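Local coordinates for beta-porphyranase A (Bacteroides plebeius, PDB 4AW7), which hydrolyses the sulfated red-algal polysaccharide porphyran at its beta-(1->4) galactose to alpha-L-galactose-6-sulfate linkages, releasing mainly the sulfated disaccharide, at residues 24-29 against 391-396; 253-258 against 473-478; 428-433 against 451-456. All coordinates share one frame; numbering follows the deposited sequence. Where two conformers were deposited one is given.

Contact 1 of 3, residues 24-29 against 391-396; sequences VDYNTR and GRLYIA
The phenol ring of Tyr26 is met by Leu393, which crosses it at about a right angle. Leu393 CD2 approaches the ring obliquely, 4.1 Å from Tyr26 CD2, while the other branch, CD1, lies 4.1 Å from Tyr26 CB. One residue thus touches both the root and the near side of the aromatic side chain. The ring is sent this way by a first torsion that places CG between the backbone N and the carbonyl carbon (chi1 57°), and its hydroxyl is carried off to a hydrogen bond with Asp417.

The carboxylate of Asp25, by contrast, serves the turn and takes no part across the contact. Asn27 N donates to Asp25 OD1 at 3.0 Å, making an Asx turn, and Thr28 OG1 gives its proton to Asp25 OD2 at 2.8 Å. Both donors stand out of the carboxylate plane. OD2 also forms a salt bridge with Lys412. Together with the backbone bond from Thr28 N to Asp25 O, these hold the type I turn from Asp25 to Thr28, where the chain rounds a corner.

Val24, two residues before Tyr26, meets Ile395 tip to tip, Val24 CG2 lying 4.1 Å from Ile395 CD1. No hydrogen bond joins the segments; the contact is wholly apolar, as in the interior of a beta-sandwich. Ile375 of strand 371-377 packs against both Val24 and Ile395, and Val462 of strand 454-462 against both Tyr26 and Leu393. Beyond the corner the chain continues into strand 29-32, which runs beside strand 469-484 in a different sheet.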
# COMPACT_ATOMS: atom_id res chain seq x y z
N VAL A 24 6.89 23.49 -4.46
CA VAL A 24 7.88 22.78 -3.68
C VAL A 24 8.63 23.81 -2.84
O VAL A 24 9.06 24.84 -3.37
CB VAL A 24 8.91 22.02 -4.56
CG1 VAL A 24 9.92 21.23 -3.74
CG2 VAL A 24 8.20 21.11 -5.57
N ASP A 25 8.82 23.55 -1.55
CA ASP A 25 9.64 24.40 -0.70
C ASP A 25 10.74 23.54 -0.10
O ASP A 25 10.54 22.88 0.92
CB ASP A 25 8.82 25.06 0.38
CG ASP A 25 9.63 26.02 1.21
OD1 ASP A 25 10.85 26.16 0.97
OD2 ASP A 25 9.01 26.55 2.15
N TYR A 26 11.90 23.54 -0.76
CA TYR A 26 13.00 22.74 -0.30
C TYR A 26 13.69 23.30 0.95
O TYR A 26 14.62 22.67 1.46
CB TYR A 26 14.01 22.41 -1.43
CG TYR A 26 14.56 23.66 -2.11
CD1 TYR A 26 15.59 24.41 -1.52
CD2 TYR A 26 14.06 24.11 -3.33
CE1 TYR A 26 16.10 25.56 -2.12
CE2 TYR A 26 14.55 25.25 -3.94
CZ TYR A 26 15.57 25.97 -3.34
OH TYR A 26 16.04 27.11 -3.98
N ASN A 27 13.25 24.47 1.41
CA ASN A 27 13.71 25.01 2.68
C ASN A 27 12.82 24.65 3.86
O ASN A 27 13.11 25.04 4.97
CB ASN A 27 13.85 26.54 2.58
CG ASN A 27 14.89 26.94 1.57
OD1 ASN A 27 14.54 27.46 0.51
ND2 ASN A 27 16.14 26.57 1.81
N THR A 28 11.76 23.88 3.61
CA THR A 28 10.89 23.40 4.70
C THR A 28 10.93 21.89 4.70
O THR A 28 10.54 21.26 3.72
CB THR A 28 9.47 23.92 4.52
OG1 THR A 28 9.50 25.35 4.60
CG2 THR A 28 8.53 23.39 5.59
N ARG A 29 11.43 21.32 5.79
CA ARG A 29 11.43 19.88 5.96
C ARG A 29 10.02 19.41 6.30
O ARG A 29 9.37 20.03 7.13
CB ARG A 29 12.43 19.50 7.05
CG ARG A 29 12.50 18.02 7.34
CD ARG A 29 13.72 17.64 8.10
NE ARG A 29 13.91 18.44 9.33
CZ ARG A 29 14.68 18.06 10.34
NH1 ARG A 29 15.32 16.89 10.33
NH2 ARG A 29 14.72 18.85 11.42
N GLY A 391 22.92 17.44 -0.89
CA GLY A 391 22.94 18.32 -2.04
C GLY A 391 22.16 17.86 -3.26
O GLY A 391 22.37 18.39 -4.34
N ARG A 392 21.26 16.88 -3.10
CA ARG A 392 20.45 16.42 -4.20
C ARG A 392 18.96 16.57 -3.83
O ARG A 392 18.55 16.30 -2.69
CB ARG A 392 20.75 14.97 -4.50
CG ARG A 392 22.15 14.72 -5.01
CD ARG A 392 22.33 15.28 -6.42
NE ARG A 392 22.11 14.26 -7.41
CZ ARG A 392 22.09 14.44 -8.73
NH1 ARG A 392 22.23 15.66 -9.26
NH2 ARG A 392 21.90 13.39 -9.53
N LEU A 393 18.17 17.04 -4.78
CA LEU A 393 16.73 17.21 -4.67
C LEU A 393 16.05 16.32 -5.71
O LEU A 393 16.44 16.28 -6.87
CB LEU A 393 16.38 18.67 -4.94
CG LEU A 393 14.91 19.07 -4.83
CD1 LEU A 393 14.35 18.89 -3.41
CD2 LEU A 393 14.74 20.55 -5.32
N TYR A 394 15.01 15.61 -5.25
CA TYR A 394 14.19 14.73 -6.09
C TYR A 394 12.77 15.22 -6.03
O TYR A 394 12.23 15.41 -4.94
CB TYR A 394 14.25 13.26 -5.61
CG TYR A 394 15.65 12.75 -5.49
CD1 TYR A 394 16.29 12.20 -6.60
CD2 TYR A 394 16.34 12.78 -4.29
CE1 TYR A 394 17.57 11.74 -6.52
CE2 TYR A 394 17.66 12.29 -4.21
CZ TYR A 394 18.27 11.81 -5.36
OH TYR A 394 19.59 11.36 -5.26
N ILE A 395 12.14 15.42 -7.19
CA ILE A 395 10.72 15.88 -7.27
C ILE A 395 10.01 14.92 -8.20
O ILE A 395 10.47 14.69 -9.31
CB ILE A 395 10.60 17.31 -7.81
CG1 ILE A 395 11.31 18.31 -6.88
CG2 ILE A 395 9.14 17.67 -7.98
CD1 ILE A 395 11.54 19.70 -7.54
N ALA A 396 8.92 14.30 -7.72
CA ALA A 396 8.20 13.30 -8.49
C ALA A 396 6.75 13.70 -8.68
O ALA A 396 6.14 14.23 -7.77
CB ALA A 396 8.27 11.90 -7.82

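Contact 2 of 3, residues 253-258 against 473-478; sequences MVEAYS and RNKYYS
Lys475 is the first residue of 473-478 to near helix segment 253-258. Its extended chain places CE over one face of the Arg473 guanidinium, 3.5 Å above the plane and toward the rim, and ends with NZ 4.2 Å from Glu255 OE1, too far for a salt bridge. Two waters fill the interval: each accepts from Lys475 NZ, and one donates to Glu255 OE1, the other to OE2. Arg307 forms a salt bridge with OE2, so the buried carboxylate has a positive charge close by and a second through water, which would probably favour its ionised form.

In sequence, helix 245-262 follows strand 225-233 and precedes strand 268-276 of the parallel catalytic barrel, a beta-alpha-beta unit, and here its outer side meets strand 469-484 of the appended beta-sheet region; the axes of helix segment 253-258 and strand segment 473-477 cross at -62°.

Tyr477 carries the contact. Its OH donates to Glu255 OE1 at 2.7 Å, the oxygen lying at the ring edge near the ring plane, whereas the hydroxyl reaches the carboxylate from above, 49° out of its plane. Glu255 CB packs 3.7 Å from Tyr477 CE2, and Ala256 CA lies 4.1 Å from Tyr477 CD2. A phenylalanine here would probably leave Glu255 OE1 without its direct protein donor across the contact, with a bridging water as its remaining link to 473-478.

At Ser478, the carbonyl O accepts from a water that also donates to Ala256 O.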
# COMPACT_ATOMS: atom_id res chain seq x y z
N MET A 253 -10.32 3.07 5.88
CA MET A 253 -11.30 2.38 6.72
C MET A 253 -10.65 1.50 7.76
O MET A 253 -11.10 1.40 8.90
CB MET A 253 -12.30 1.60 5.91
CG MET A 253 -13.57 1.26 6.68
SD MET A 253 -14.88 0.68 5.56
CE MET A 253 -16.27 0.66 6.72
N VAL A 254 -9.60 0.80 7.32
CA VAL A 254 -8.81 -0.05 8.26
C VAL A 254 -8.27 0.81 9.40
O VAL A 254 -8.38 0.44 10.57
CB VAL A 254 -7.73 -0.85 7.52
CG1 VAL A 254 -6.84 -1.61 8.49
CG2 VAL A 254 -8.35 -1.77 6.49
N GLU A 255 -7.65 1.94 9.06
CA GLU A 255 -7.10 2.83 10.09
C GLU A 255 -8.20 3.35 11.01
O GLU A 255 -8.03 3.39 12.24
CB GLU A 255 -6.38 4.01 9.42
CG GLU A 255 -5.13 3.65 8.67
CD GLU A 255 -4.44 4.84 7.99
OE1 GLU A 255 -4.85 6.00 8.23
OE2 GLU A 255 -3.42 4.68 7.25
N ALA A 256 -9.30 3.81 10.42
CA ALA A 256 -10.38 4.42 11.18
C ALA A 256 -10.98 3.43 12.17
O ALA A 256 -11.23 3.80 13.34
CB ALA A 256 -11.44 4.95 10.22
N TYR A 257 -11.18 2.18 11.76
CA TYR A 257 -11.73 1.20 12.70
C TYR A 257 -10.70 0.76 13.73
O TYR A 257 -11.04 0.59 14.91
CB TYR A 257 -12.34 0.02 11.97
CG TYR A 257 -13.10 -0.90 12.89
CD1 TYR A 257 -14.20 -0.43 13.59
CD2 TYR A 257 -12.72 -2.21 13.07
CE1 TYR A 257 -14.88 -1.24 14.47
CE2 TYR A 257 -13.39 -3.06 13.94
CZ TYR A 257 -14.46 -2.56 14.65
OH TYR A 257 -15.19 -3.39 15.53
N SER A 258 -9.44 0.64 13.32
CA SER A 258 -8.41 0.32 14.28
C SER A 258 -8.32 1.38 15.38
O SER A 258 -8.19 1.03 16.54
CB SER A 258 -7.06 0.17 13.60
OG SER A 258 -7.07 -0.89 12.68
N ARG A 473 2.82 16.63 9.30
CA ARG A 473 1.51 16.10 8.95
C ARG A 473 1.04 15.12 10.02
O ARG A 473 1.70 14.12 10.29
CB ARG A 473 1.53 15.39 7.59
CG ARG A 473 0.16 14.97 7.07
CD ARG A 473 -0.38 13.68 7.60
NE ARG A 473 0.22 12.48 7.01
CZ ARG A 473 0.73 11.46 7.68
NH1 ARG A 473 1.02 11.54 8.95
NH2 ARG A 473 0.98 10.33 7.04
N ASN A 474 -0.09 15.42 10.65
CA ASN A 474 -0.73 14.50 11.57
C ASN A 474 -2.13 14.20 11.07
O ASN A 474 -2.79 15.03 10.45
CB ASN A 474 -0.75 15.03 13.00
CG ASN A 474 0.57 14.76 13.71
OD1 ASN A 474 1.33 15.70 13.99
ND2 ASN A 474 0.86 13.50 13.97
N LYS A 475 -2.60 12.99 11.36
CA LYS A 475 -3.95 12.56 11.07
C LYS A 475 -4.70 12.36 12.37
O LYS A 475 -4.15 11.81 13.33
CB LYS A 475 -3.94 11.23 10.29
CG LYS A 475 -3.38 11.38 8.89
CD LYS A 475 -3.36 10.05 8.14
CE LYS A 475 -2.81 10.21 6.77
NZ LYS A 475 -2.94 8.96 6.02
N TYR A 476 -5.96 12.77 12.36
CA TYR A 476 -6.83 12.68 13.53
C TYR A 476 -8.08 11.92 13.11
O TYR A 476 -8.65 12.17 12.06
CB TYR A 476 -7.18 14.05 14.07
CG TYR A 476 -5.97 14.83 14.48
CD1 TYR A 476 -5.41 14.66 15.72
CD2 TYR A 476 -5.38 15.73 13.62
CE1 TYR A 476 -4.32 15.39 16.13
CE2 TYR A 476 -4.23 16.44 14.01
CZ TYR A 476 -3.72 16.28 15.27
OH TYR A 476 -2.63 17.00 15.72
N TYR A 477 -8.44 10.95 13.95
CA TYR A 477 -9.48 9.98 13.67
C TYR A 477 -10.68 10.25 14.57
O TYR A 477 -10.56 10.67 15.68
CB TYR A 477 -8.94 8.58 13.85
CG TYR A 477 -7.76 8.27 12.94
CD1 TYR A 477 -6.46 8.60 13.30
CD2 TYR A 477 -7.94 7.66 11.72
CE1 TYR A 477 -5.39 8.34 12.48
CE2 TYR A 477 -6.86 7.42 10.87
CZ TYR A 477 -5.60 7.75 11.27
OH TYR A 477 -4.51 7.53 10.46
N SER A 478 -11.85 9.92 14.06
CA SER A 478 -13.09 10.13 14.82
C SER A 478 -13.51 8.88 15.56
O SER A 478 -13.27 7.78 15.10
CB SER A 478 -14.16 10.57 13.85
OG SER A 478 -15.39 10.89 14.53
O HOH W 1 -5.52 8.03 6.48
O HOH W 2 -1.60 6.79 7.00
O HOH W 3 -12.55 6.44 12.85

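Contact 3 of 3, residues 428-433 against 451-456; sequences VNYNAG and VPNQTI
Asn453 turns its side chain toward Val428, bringing CB to 3.5 Å from Val428 O, and its amide runs on toward Tyr430. With CG beside the backbone N and anti to the carbonyl carbon (chi1 -58°), ND2 can give a proton to a water that in turn donates to Val428 O. The amide oxygen faces a different partner, accepting a hydrogen bond from His299 NE2 in helix 293-305, so both ends of the amide are engaged and its rotation is fixed.

Tyr430 and Asn453 cross at about a right angle as side chains, although the ring and amide planes are only 10° apart. Tyr430 CE1 comes 4.1 Å from Asn453 ND2, an oblique approach that remains tentative because the tyrosine was modelled in two conformers. Val428 N-H points almost straight (172°) at Asn453 O, 3.0 Å away. The valine side chain packs beside that same oxygen, its CB 4.0 Å from Asn453 O, and also touches Ser295 of the helix.

Beyond Val428, Asn429 OD1 accepts from Ala432 N at 2.9 Å, an Asx motif in the short connection of the hairpin formed by strands 421-429 and 433-441. In the other segment, Val451 to Gln454 form a type II beta turn, with Pro452 second and Asn453, of positive phi, third. The turn leads into strand 454-462, the antiparallel neighbour of strand 421-429 in the beta-sandwich sheet.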
# COMPACT_ATOMS: atom_id res chain seq x y z
N VAL A 428 3.81 4.52 -19.62
CA VAL A 428 3.27 3.20 -19.95
C VAL A 428 2.11 3.40 -20.91
O VAL A 428 1.08 3.94 -20.56
CB VAL A 428 2.81 2.42 -18.71
CG1 VAL A 428 2.35 1.02 -19.10
CG2 VAL A 428 3.92 2.33 -17.66
N ASN A 429 2.30 2.96 -22.14
CA ASN A 429 1.21 2.98 -23.14
C ASN A 429 0.68 1.56 -23.30
O ASN A 429 1.47 0.62 -23.42
CB ASN A 429 1.77 3.53 -24.44
CG ASN A 429 0.72 3.57 -25.53
OD1 ASN A 429 0.56 2.58 -26.25
ND2 ASN A 429 -0.07 4.64 -25.57
N TYR A 430 -0.63 1.39 -23.26
CA TYR A 430 -1.10 0.02 -23.23
C TYR A 430 -0.73 -0.78 -24.51
O TYR A 430 -0.49 -1.99 -24.36
CB TYR A 430 -2.57 -0.08 -22.81
CG TYR A 430 -2.82 0.14 -21.31
CD1 TYR A 430 -1.81 0.58 -20.44
CD2 TYR A 430 -4.07 -0.11 -20.77
CE1 TYR A 430 -2.04 0.77 -19.11
CE2 TYR A 430 -4.32 0.08 -19.44
CZ TYR A 430 -3.32 0.52 -18.61
OH TYR A 430 -3.64 0.68 -17.28
N ASN A 431 -0.63 -0.17 -25.69
CA ASN A 431 -0.23 -0.95 -26.87
C ASN A 431 1.28 -0.96 -27.11
O ASN A 431 1.81 -1.99 -27.58
CB ASN A 431 -0.98 -0.50 -28.14
CG ASN A 431 -2.44 -0.96 -28.15
OD1 ASN A 431 -2.83 -1.88 -27.43
ND2 ASN A 431 -3.25 -0.30 -28.97
N ALA A 432 1.97 0.13 -26.80
CA ALA A 432 3.38 0.28 -27.12
C ALA A 432 4.33 -0.16 -26.00
O ALA A 432 5.52 -0.38 -26.25
CB ALA A 432 3.67 1.76 -27.50
N GLY A 433 3.83 -0.33 -24.79
CA GLY A 433 4.71 -0.69 -23.68
C GLY A 433 5.31 0.52 -23.02
O GLY A 433 4.73 1.61 -23.00
N VAL A 451 1.27 13.13 -19.12
CA VAL A 451 0.19 12.39 -19.72
C VAL A 451 -0.31 11.26 -18.79
O VAL A 451 0.37 10.86 -17.84
CB VAL A 451 0.55 11.85 -21.11
CG1 VAL A 451 0.97 13.02 -22.04
CG2 VAL A 451 1.56 10.77 -21.11
N PRO A 452 -1.50 10.73 -19.05
CA PRO A 452 -1.98 9.59 -18.22
C PRO A 452 -0.98 8.44 -18.25
O PRO A 452 -0.44 8.14 -19.30
CB PRO A 452 -3.31 9.21 -18.86
CG PRO A 452 -3.77 10.48 -19.46
CD PRO A 452 -2.55 11.19 -19.97
N ASN A 453 -0.75 7.81 -17.09
CA ASN A 453 0.19 6.70 -16.96
C ASN A 453 1.64 7.05 -17.22
O ASN A 453 2.47 6.18 -17.50
CB ASN A 453 -0.28 5.50 -17.78
CG ASN A 453 -1.65 5.03 -17.38
OD1 ASN A 453 -1.99 4.97 -16.20
ND2 ASN A 453 -2.50 4.79 -18.36
N GLN A 454 1.95 8.33 -17.07
CA GLN A 454 3.31 8.82 -17.06
C GLN A 454 3.63 9.29 -15.64
O GLN A 454 2.83 9.95 -14.99
CB GLN A 454 3.50 9.97 -18.06
CG GLN A 454 4.89 10.55 -18.06
CD GLN A 454 5.04 11.75 -19.00
OE1 GLN A 454 4.09 12.44 -19.28
NE2 GLN A 454 6.27 12.05 -19.40
N THR A 455 4.82 8.91 -15.19
CA THR A 455 5.40 9.37 -13.94
C THR A 455 6.75 10.01 -14.27
O THR A 455 7.54 9.44 -15.04
CB THR A 455 5.56 8.22 -12.95
OG1 THR A 455 4.30 7.53 -12.86
CG2 THR A 455 6.04 8.67 -11.60
N ILE A 456 7.01 11.15 -13.65
CA ILE A 456 8.23 11.92 -13.88
C ILE A 456 8.97 12.06 -12.55
O ILE A 456 8.37 12.34 -11.50
CB ILE A 456 7.88 13.35 -14.46
CG1 ILE A 456 7.27 13.20 -15.88
CG2 ILE A 456 9.06 14.31 -14.47
CD1 ILE A 456 6.54 14.44 -16.41
O HOH W 4 -1.41 5.12 -21.14

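Contacts 1 and 3 belong to one sheet, in which strands 392-399 and 454-462 are neighbours; they touch where Ala396 CB packs 3.7 Å from Ile456 O, though their centres are about 26 Å apart. Contact 2 lies about 28 and 33 Å from contacts 1 and 3, centre to centre, across the chain's centre from contact 3. Strand 469-484 follows strand 454-462 in sequence, and contact 3 is nested within the loop that contact 2 closes. All three lie away from the catalytic and substrate-binding residues; in contact 3 the side chain of Tyr430 lies about 14 Å from a bound alpha-D-galactopyranose, and that of Asn453 about 12 Å from the calcium ion.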